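Local structure of vesicular integral-membrane protein VIP36 (Canis lupus familiaris, 2DUR) at residues 77-82 / 114-119; 195-200 / 246-251. The protein acts as a calcium-dependent lectin of the early secretory pathway, binding high-mannose glycans through its lumenal domain and helping to transport and sort the glycoproteins that carry them. All blocks are in the same frame, centred on the assembly; numbering follows the deposited sequence.

Contact 1. Residues 77-82 / 114-119. With CA (calcium ion), chain E; MAN (alpha-D-mannopyranose), chain C.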
ATOM      1  N   LYS A  77      -3.087 -24.974   1.394  1.00 29.27           N
ATOM      2  CA  LYS A  77      -3.639 -25.574   2.611  1.00 30.30           C
ATOM      3  C   LYS A  77      -2.902 -25.102   3.861  1.00 30.91           C
ATOM      4  O   LYS A  77      -1.763 -24.618   3.780  1.00 29.95           O
ATOM      5  CB  LYS A  77      -3.643 -27.106   2.517  1.00 30.65           C
ATOM      6  CG  LYS A  77      -4.412 -27.655   1.318  1.00 32.50           C
ATOM      7  CD  LYS A  77      -5.069 -28.980   1.659  1.00 36.89           C
ATOM      8  CE  LYS A  77      -5.423 -29.817   0.428  1.00 37.89           C
ATOM      9  NZ  LYS A  77      -5.341 -29.110  -0.890  1.00 38.07           N
ATOM     10  N   LYS A  78      -3.564 -25.239   5.015  1.00 31.27           N
ATOM     11  CA  LYS A  78      -2.982 -24.872   6.316  1.00 32.35           C
ATOM     12  C   LYS A  78      -2.386 -23.459   6.263  1.00 31.31           C
ATOM     13  O   LYS A  78      -3.101 -22.527   5.915  1.00 32.25           O
ATOM     14  CB  LYS A  78      -1.982 -25.930   6.805  1.00 31.99           C
ATOM     15  CG  LYS A  78      -2.656 -27.217   7.346  1.00 34.29           C
ATOM     16  CD  LYS A  78      -1.652 -28.334   7.679  1.00 34.91           C
ATOM     17  CE  LYS A  78      -0.541 -27.880   8.648  1.00 39.32           C
ATOM     18  NZ  LYS A  78       0.643 -28.834   8.698  1.00 38.99           N
ATOM     19  N   ASN A  79      -1.103 -23.297   6.585  1.00 31.09           N
ATOM     20  CA  ASN A  79      -0.477 -21.970   6.527  1.00 30.29           C
ATOM     21  C   ASN A  79       0.391 -21.743   5.272  1.00 28.27           C
ATOM     22  O   ASN A  79       1.163 -20.794   5.201  1.00 28.88           O
ATOM     23  CB  ASN A  79       0.213 -21.595   7.876  1.00 31.87           C
ATOM     24  CG  ASN A  79       1.757 -21.787   7.898  1.00 35.57           C
ATOM     25  OD1 ASN A  79       2.465 -21.033   8.599  1.00 40.36           O
ATOM     26  ND2 ASN A  79       2.276 -22.800   7.187  1.00 38.96           N
ATOM     27  N   LEU A  80       0.206 -22.592   4.258  1.00 25.50           N
ATOM     28  CA  LEU A  80       1.066 -22.579   3.060  1.00 22.62           C
ATOM     29  C   LEU A  80       0.597 -21.613   1.978  1.00 21.72           C
ATOM     30  O   LEU A  80       0.154 -22.011   0.891  1.00 20.09           O
ATOM     31  CB  LEU A  80       1.230 -24.011   2.517  1.00 22.86           C
ATOM     32  CG  LEU A  80       1.809 -25.041   3.496  1.00 21.95           C
ATOM     33  CD1 LEU A  80       1.837 -26.392   2.816  1.00 24.93           C
ATOM     34  CD2 LEU A  80       3.230 -24.666   3.965  1.00 24.10           C
ATOM     35  N   HIS A  81       0.719 -20.321   2.281  1.00 19.96           N
ATOM     36  CA  HIS A  81       0.362 -19.277   1.342  1.00 19.29           C
ATOM     37  C   HIS A  81       1.239 -18.067   1.632  1.00 17.83           C
ATOM     38  O   HIS A  81       1.835 -17.973   2.683  1.00 19.00           O
ATOM     39  CB  HIS A  81      -1.120 -18.867   1.497  1.00 20.01           C
ATOM     40  CG  HIS A  81      -1.456 -18.378   2.875  1.00 22.90           C
ATOM     41  ND1 HIS A  81      -2.063 -19.178   3.819  1.00 26.25           N
ATOM     42  CD2 HIS A  81      -1.199 -17.199   3.489  1.00 24.69           C
ATOM     43  CE1 HIS A  81      -2.194 -18.501   4.946  1.00 26.45           C
ATOM     44  NE2 HIS A  81      -1.670 -17.299   4.775  1.00 27.51           N
ATOM     45  N   GLY A  82       1.276 -17.147   0.693  1.00 16.97           N
ATOM     46  CA  GLY A  82       2.075 -15.917   0.834  1.00 16.72           C
ATOM     47  C   GLY A  82       2.219 -15.195  -0.508  1.00 16.23           C
ATOM     48  O   GLY A  82       1.699 -15.660  -1.536  1.00 15.94           O
ATOM     49  N   ASP A 114       1.121  -8.403   5.126  1.00 16.09           N
ATOM     50  CA  ASP A 114       2.012  -9.578   5.102  1.00 17.01           C
ATOM     51  C   ASP A 114       1.219 -10.793   5.583  1.00 17.17           C
ATOM     52  O   ASP A 114       0.716 -10.786   6.696  1.00 18.57           O
ATOM     53  CB  ASP A 114       3.209  -9.284   6.037  1.00 16.30           C
ATOM     54  CG  ASP A 114       4.291 -10.364   5.998  1.00 17.35           C
ATOM     55  OD1 ASP A 114       5.419 -10.119   6.515  1.00 16.96           O
ATOM     56  OD2 ASP A 114       4.030 -11.454   5.447  1.00 17.65           O
ATOM     57  N   THR A 115       1.120 -11.839   4.754  1.00 18.18           N
ATOM     58  CA  THR A 115       0.291 -12.989   5.071  1.00 18.30           C
ATOM     59  C   THR A 115       1.060 -14.226   5.539  1.00 19.79           C
ATOM     60  O   THR A 115       0.459 -15.233   5.876  1.00 21.07           O
ATOM     61  CB  THR A 115      -0.528 -13.430   3.850  1.00 18.05           C
ATOM     62  OG1 THR A 115       0.377 -13.778   2.805  1.00 19.85           O
ATOM     63  CG2 THR A 115      -1.472 -12.312   3.339  1.00 18.37           C
ATOM     64  N   TYR A 116       2.392 -14.165   5.546  1.00 19.48           N
ATOM     65  CA  TYR A 116       3.194 -15.338   5.890  1.00 19.76           C
ATOM     66  C   TYR A 116       4.267 -15.002   6.934  1.00 20.27           C
ATOM     67  O   TYR A 116       5.100 -14.144   6.659  1.00 19.62           O
ATOM     68  CB  TYR A 116       3.868 -15.899   4.631  1.00 20.09           C
ATOM     69  CG  TYR A 116       4.743 -17.077   4.933  1.00 20.23           C
ATOM     70  CD1 TYR A 116       4.195 -18.267   5.425  1.00 22.36           C
ATOM     71  CD2 TYR A 116       6.129 -17.004   4.746  1.00 20.22           C
ATOM     72  CE1 TYR A 116       5.008 -19.348   5.719  1.00 21.99           C
ATOM     73  CE2 TYR A 116       6.949 -18.095   5.035  1.00 21.57           C
ATOM     74  CZ  TYR A 116       6.370 -19.255   5.537  1.00 22.25           C
ATOM     75  OH  TYR A 116       7.168 -20.342   5.838  1.00 22.14           O
ATOM     76  N   PRO A 117       4.255 -15.673   8.112  1.00 21.40           N
ATOM     77  CA  PRO A 117       5.314 -15.374   9.093  1.00 21.19           C
ATOM     78  C   PRO A 117       6.642 -16.027   8.726  1.00 21.01           C
ATOM     79  O   PRO A 117       6.834 -17.227   8.962  1.00 21.15           O
ATOM     80  CB  PRO A 117       4.769 -15.939  10.416  1.00 22.19           C
ATOM     81  CG  PRO A 117       3.758 -16.990  10.009  1.00 22.21           C
ATOM     82  CD  PRO A 117       3.287 -16.672   8.614  1.00 22.15           C
ATOM     83  N   ASN A 118       7.548 -15.247   8.134  1.00 19.71           N
ATOM     84  CA  ASN A 118       8.887 -15.752   7.815  1.00 19.90           C
ATOM     85  C   ASN A 118       9.719 -15.928   9.082  1.00 20.49           C
ATOM     86  O   ASN A 118      10.637 -16.753   9.134  1.00 21.11           O
ATOM     87  CB  ASN A 118       9.595 -14.769   6.899  1.00 19.09           C
ATOM     88  CG  ASN A 118       8.973 -14.702   5.540  1.00 18.26           C
ATOM     89  OD1 ASN A 118       8.011 -13.961   5.321  1.00 17.44           O
ATOM     90  ND2 ASN A 118       9.516 -15.464   4.605  1.00 17.88           N
ATOM     91  N   ASP A 119       9.397 -15.117  10.080  1.00 20.98           N
ATOM     92  CA  ASP A 119      10.147 -15.071  11.332  1.00 21.96           C
ATOM     93  C   ASP A 119       9.798 -16.237  12.248  1.00 22.77           C
ATOM     94  O   ASP A 119       8.685 -16.311  12.805  1.00 22.27           O
ATOM     95  CB  ASP A 119       9.871 -13.732  12.013  1.00 21.56           C
ATOM     96  CG  ASP A 119      10.665 -13.520  13.275  1.00 23.50           C
ATOM     97  OD1 ASP A 119      11.484 -14.393  13.661  1.00 23.60           O
ATOM     98  OD2 ASP A 119      10.435 -12.457  13.896  1.00 23.75           O
TER
HETATM   99 CA    CA E   1       6.342 -12.333   5.774  1.00 17.68          CA
HETATM  100  C1  MAN C   1      10.739 -18.602  -0.305  1.00 26.25           C
HETATM  101  C2  MAN C   1      11.403 -17.232  -0.182  1.00 24.99           C
HETATM  102  C3  MAN C   1      10.745 -16.410   0.936  1.00 26.26           C
HETATM  103  C4  MAN C   1       9.214 -16.392   0.805  1.00 21.81           C
HETATM  104  C5  MAN C   1       8.749 -17.837   0.843  1.00 22.16           C
HETATM  105  C6  MAN C   1       7.223 -17.945   0.801  1.00 19.03           C
HETATM  106  O1  MAN C   1      11.216 -19.474   0.716  1.00 22.34           O
HETATM  107  O2  MAN C   1      11.247 -16.550  -1.401  1.00 27.50           O
HETATM  108  O3  MAN C   1      11.276 -15.094   0.939  1.00 26.71           O
HETATM  109  O4  MAN C   1       8.593 -15.661   1.839  1.00 20.85           O
HETATM  110  O5  MAN C   1       9.317 -18.465  -0.297  1.00 22.49           O
HETATM  111  O6  MAN C   1       6.743 -17.533  -0.460  1.00 17.96           O
HETATM  112  O   HOH W   1       0.927 -18.123   6.062  1.00 30.35           O
HETATM  113  O   HOH W   2      -2.176 -15.939   7.030  1.00 34.17           O
HETATM  114  O   HOH W   3       5.645 -12.790   3.482  1.00 17.18           O
HETATM  115  O   HOH W   4       8.084 -10.788   5.033  1.00 17.67           O

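Contact 2. Residues 195-200 / 246-251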
ATOM      1  N   THR A 195       1.557   9.699  14.726  1.00 16.06           N
ATOM      2  CA  THR A 195       1.801  11.075  14.339  1.00 15.63           C
ATOM      3  C   THR A 195       3.316  11.279  14.196  1.00 16.36           C
ATOM      4  O   THR A 195       4.097  10.388  14.522  1.00 17.15           O
ATOM      5  CB  THR A 195       1.246  12.069  15.392  1.00 15.83           C
ATOM      6  OG1 THR A 195       1.782  11.734  16.679  1.00 18.64           O
ATOM      7  CG2 THR A 195      -0.304  11.994  15.417  1.00 17.16           C
ATOM      8  N   GLY A 196       3.682  12.452  13.701  1.00 16.57           N
ATOM      9  CA  GLY A 196       5.090  12.824  13.526  1.00 16.47           C
ATOM     10  C   GLY A 196       5.674  12.252  12.261  1.00 17.02           C
ATOM     11  O   GLY A 196       6.891  12.199  12.114  1.00 18.14           O
ATOM     12  N   VAL A 197       4.818  11.818  11.343  1.00 16.38           N
ATOM     13  CA  VAL A 197       5.282  11.248  10.077  1.00 16.43           C
ATOM     14  C   VAL A 197       5.474  12.364   9.046  1.00 17.03           C
ATOM     15  O   VAL A 197       4.524  13.072   8.722  1.00 17.82           O
ATOM     16  CB  VAL A 197       4.299  10.181   9.565  1.00 14.90           C
ATOM     17  CG1 VAL A 197       4.669   9.731   8.157  1.00 16.56           C
ATOM     18  CG2 VAL A 197       4.214   8.998  10.542  1.00 16.14           C
ATOM     19  N   ARG A 198       6.709  12.511   8.544  1.00 17.51           N
ATOM     20  CA  ARG A 198       7.067  13.563   7.581  1.00 18.89           C
ATOM     21  C   ARG A 198       7.257  12.949   6.202  1.00 18.64           C
ATOM     22  O   ARG A 198       8.113  12.090   6.027  1.00 17.95           O
ATOM     23  CB  ARG A 198       8.355  14.305   7.998  1.00 18.74           C
ATOM     24  CG  ARG A 198       8.236  15.086   9.308  1.00 22.64           C
ATOM     25  CD  ARG A 198       9.505  15.918   9.667  1.00 23.88           C
ATOM     26  NE  ARG A 198      10.095  16.741   8.595  1.00 31.75           N
ATOM     27  CZ  ARG A 198       9.638  17.911   8.153  1.00 33.20           C
ATOM     28  NH1 ARG A 198       8.522  18.449   8.642  1.00 37.96           N
ATOM     29  NH2 ARG A 198      10.293  18.549   7.193  1.00 36.33           N
ATOM     30  N   LEU A 199       6.409  13.345   5.259  1.00 18.19           N
ATOM     31  CA  LEU A 199       6.497  12.882   3.872  1.00 18.21           C
ATOM     32  C   LEU A 199       6.356  14.060   2.933  1.00 18.78           C
ATOM     33  O   LEU A 199       5.548  14.969   3.201  1.00 19.29           O
ATOM     34  CB  LEU A 199       5.368  11.886   3.581  1.00 17.81           C
ATOM     35  CG  LEU A 199       5.428  10.552   4.348  1.00 18.96           C
ATOM     36  CD1 LEU A 199       4.136   9.760   4.128  1.00 16.44           C
ATOM     37  CD2 LEU A 199       6.624   9.710   3.944  1.00 19.25           C
ATOM     38  N   PRO A 200       7.138  14.068   1.833  1.00 18.76           N
ATOM     39  CA  PRO A 200       6.982  15.140   0.844  1.00 19.07           C
ATOM     40  C   PRO A 200       5.776  14.944  -0.074  1.00 19.31           C
ATOM     41  O   PRO A 200       5.207  13.842  -0.154  1.00 19.56           O
ATOM     42  CB  PRO A 200       8.270  15.016   0.029  1.00 18.79           C
ATOM     43  CG  PRO A 200       8.558  13.529   0.059  1.00 19.12           C
ATOM     44  CD  PRO A 200       8.212  13.117   1.451  1.00 18.87           C
ATOM     45  N   PRO A 246      11.671  12.057   3.831  1.00 20.52           N
ATOM     46  CA  PRO A 246      10.843  11.108   4.583  1.00 19.47           C
ATOM     47  C   PRO A 246      11.494  10.812   5.920  1.00 19.73           C
ATOM     48  O   PRO A 246      12.679  10.454   5.984  1.00 19.21           O
ATOM     49  CB  PRO A 246      10.819   9.858   3.681  1.00 19.83           C
ATOM     50  CG  PRO A 246      11.064  10.392   2.311  1.00 20.66           C
ATOM     51  CD  PRO A 246      12.053  11.528   2.505  1.00 20.63           C
ATOM     52  N   SER A 247      10.741  10.973   7.006  1.00 18.63           N
ATOM     53  CA  SER A 247      11.292  10.739   8.342  1.00 18.23           C
ATOM     54  C   SER A 247      10.149  10.649   9.326  1.00 18.19           C
ATOM     55  O   SER A 247       8.981  10.826   8.945  1.00 17.90           O
ATOM     56  CB  SER A 247      12.255  11.860   8.766  1.00 19.62           C
ATOM     57  OG  SER A 247      11.539  13.052   8.991  1.00 23.52           O
ATOM     58  N   VAL A 248      10.487  10.341  10.575  1.00 17.50           N
ATOM     59  CA  VAL A 248       9.480  10.283  11.641  1.00 17.98           C
ATOM     60  C   VAL A 248      10.067  10.970  12.863  1.00 18.71           C
ATOM     61  O   VAL A 248      11.214  10.702  13.235  1.00 19.63           O
ATOM     62  CB  VAL A 248       9.071   8.843  11.993  1.00 18.80           C
ATOM     63  CG1 VAL A 248       7.951   8.835  13.082  1.00 18.75           C
ATOM     64  CG2 VAL A 248       8.595   8.095  10.723  1.00 18.61           C
ATOM     65  N   ASN A 249       9.307  11.906  13.421  1.00 17.74           N
ATOM     66  CA  ASN A 249       9.660  12.496  14.716  1.00 19.52           C
ATOM     67  C   ASN A 249       9.025  11.644  15.815  1.00 19.70           C
ATOM     68  O   ASN A 249       7.867  11.227  15.679  1.00 20.07           O
ATOM     69  CB  ASN A 249       9.134  13.924  14.820  1.00 20.32           C
ATOM     70  CG  ASN A 249       9.694  14.830  13.750  1.00 21.94           C
ATOM     71  OD1 ASN A 249      10.857  14.691  13.365  1.00 25.45           O
ATOM     72  ND2 ASN A 249       8.865  15.758  13.254  1.00 28.14           N
ATOM     73  N   PHE A 250       9.742  11.420  16.917  1.00 19.63           N
ATOM     74  CA  PHE A 250       9.253  10.549  17.983  1.00 19.96           C
ATOM     75  C   PHE A 250       9.076  11.266  19.308  1.00 20.96           C
ATOM     76  O   PHE A 250       9.989  11.941  19.791  1.00 20.33           O
ATOM     77  CB  PHE A 250      10.174   9.359  18.196  1.00 20.12           C
ATOM     78  CG  PHE A 250      10.239   8.444  17.019  1.00 20.42           C
ATOM     79  CD1 PHE A 250      11.266   8.569  16.085  1.00 20.86           C
ATOM     80  CD2 PHE A 250       9.264   7.472  16.830  1.00 21.65           C
ATOM     81  CE1 PHE A 250      11.319   7.727  14.976  1.00 21.45           C
ATOM     82  CE2 PHE A 250       9.316   6.629  15.722  1.00 22.80           C
ATOM     83  CZ  PHE A 250      10.333   6.748  14.809  1.00 22.63           C
ATOM     84  N   LEU A 251       7.898  11.101  19.904  1.00 21.26           N
ATOM     85  CA  LEU A 251       7.662  11.637  21.237  1.00 23.39           C
ATOM     86  C   LEU A 251       8.604  10.961  22.233  1.00 23.87           C
ATOM     87  O   LEU A 251       8.812   9.740  22.187  1.00 23.03           O
ATOM     88  CB  LEU A 251       6.190  11.411  21.631  1.00 23.26           C
ATOM     89  CG  LEU A 251       5.704  12.070  22.916  1.00 25.52           C
ATOM     90  CD1 LEU A 251       5.569  13.589  22.697  1.00 28.12           C
ATOM     91  CD2 LEU A 251       4.360  11.437  23.339  1.00 25.58           C
TER
HETATM   92  O   HOH W   5       6.062   9.085  15.934  1.00 21.27           O
HETATM   93  O   HOH W   6      12.010  15.200   7.521  1.00 29.51           O

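Contact 1. Residues 77-82 / 114-119
Gly82 and Tyr116 bring the two loops together, their CA atoms 5.2 Å apart. Neither backbone is helix or strand where they meet: residues 77-82 begin with a type II' beta turn from Lys77 to Leu80, while Asp114 starts an Asx turn, its OD2 accepting from Tyr116 N at 3.2 Å. The direct polar link is weak. His81 NE2 lies 3.2 Å from Thr115 O, but at 122° its N-H is directed well to one side of the oxygen. Two waters reinforce it: one donates to both Asn79 O and Thr115 O, the other joins His81 NE2 to Thr115 O from the edge of the imidazole, in its plane.

Beside this, Thr115 OG1 lies 3.4 Å from Gly82 CA, with His81 CD2 also close. Tyr116 CG stands anti to the backbone N (chi1 178°), and CB and CD1 run past His81 O, with CB 3.5 Å from it; Asn79 O comes near the ring's edge.

On the calcium side, both Asp114 carboxylate oxygens, Tyr116 O and Asn118 OD1 bind the ion with two waters, and Asp145 completes the protein ligands. Asn118 is divided between metal and sugar: with OD1 on calcium, its ND2 donates to mannose O4 at 2.9 Å, nearly straight at 172°. Coordination of OD1 probably holds the amide in the orientation that presents ND2 to the sugar.

Asp83, His142, Asp213 and Leu214 supply further bonds to this mannose. The loops follow strands 64-73 and 109-114 and lead into strands 84-90 and 128-135; 84-90, 109-114 and 128-135 are successive neighbours in the seven-stranded sheet.

Contact 2. Residues 195-200 / 246-251
Arg198 and Ser247 form an antiparallel hydrogen-bonded pair, with Arg198 N reaching Ser247 O at 2.9 Å and Ser247 N returning to Arg198 O at 3.0 Å. From this pair the arginine side chain leaves on the same face as the serine. Arg198 CB lies 3.6 Å from Ser247 OG. CG, anti to the carbonyl carbon (chi1 -64°), has that hydroxyl on one flank and Asn249 ND2 roughly at right angles to it, both at the limit of contact. At Arg198 CD the two neighbours are equally near, Ser247 OG and Asn249 ND2 both at 3.6 Å. Here the chain bends (chi3 47°), and NE gives its hydrogen to a water at the guanidinium edge, in its plane, which bridges Arg198 NE to Ser247 OG. At the tip, the guanidinium plane is turned only 16° from the Asn249 amide; the side chain also rests on the loop residue Ile244.

The pairing adds strand 247-248 to the outer edge of the eight-stranded antiparallel sheet, beside strand 189-198, in the beta sandwich of this L-type lectin domain. Next along it, Val197 and Val248 make a non-hydrogen-bonded pair on the other face, their CG2 atoms in loose apolar contact; Val248 also meets Val133 of the seven-stranded sheet.

Beyond the valines, Asn249 N donates to Gly196 O at 2.8 Å, and the same carbonyl receives a CA-H...O contact from Val248. The backbones come close at Gly196, whose CA is 4.7 Å from Asn249 CA. A water spans Thr195 O and Asn249 O further out. Towards Pro200, Pro246 CA makes a CA-H...O contact with Arg198 O, while Pro246 CG lies 4.0 Å from Pro200 CD, the two side chains crossing at about a right angle.

Contact 1 and contact 2 lie well apart in the same lumenal lectin domain: their centres are 31 Å apart, their nearest atoms about 18 Å, and they do not touch. Along the chain they come in series, residues 77-82 and 114-119 meeting before 195-200 and 246-251. In contact 1 the loop with 77-82 crosses from the eight-stranded to the seven-stranded sheet, and the loop with 114-119 joins two strands of the latter. Strand 64-73, before contact 1, and strand 189-198, of contact 2, belong to the same eight-stranded sheet. The calcium and mannose lie at contact 1, whereas contact 2 lies away from the annotated sites and attaches the C-terminal segment to the sheet edge.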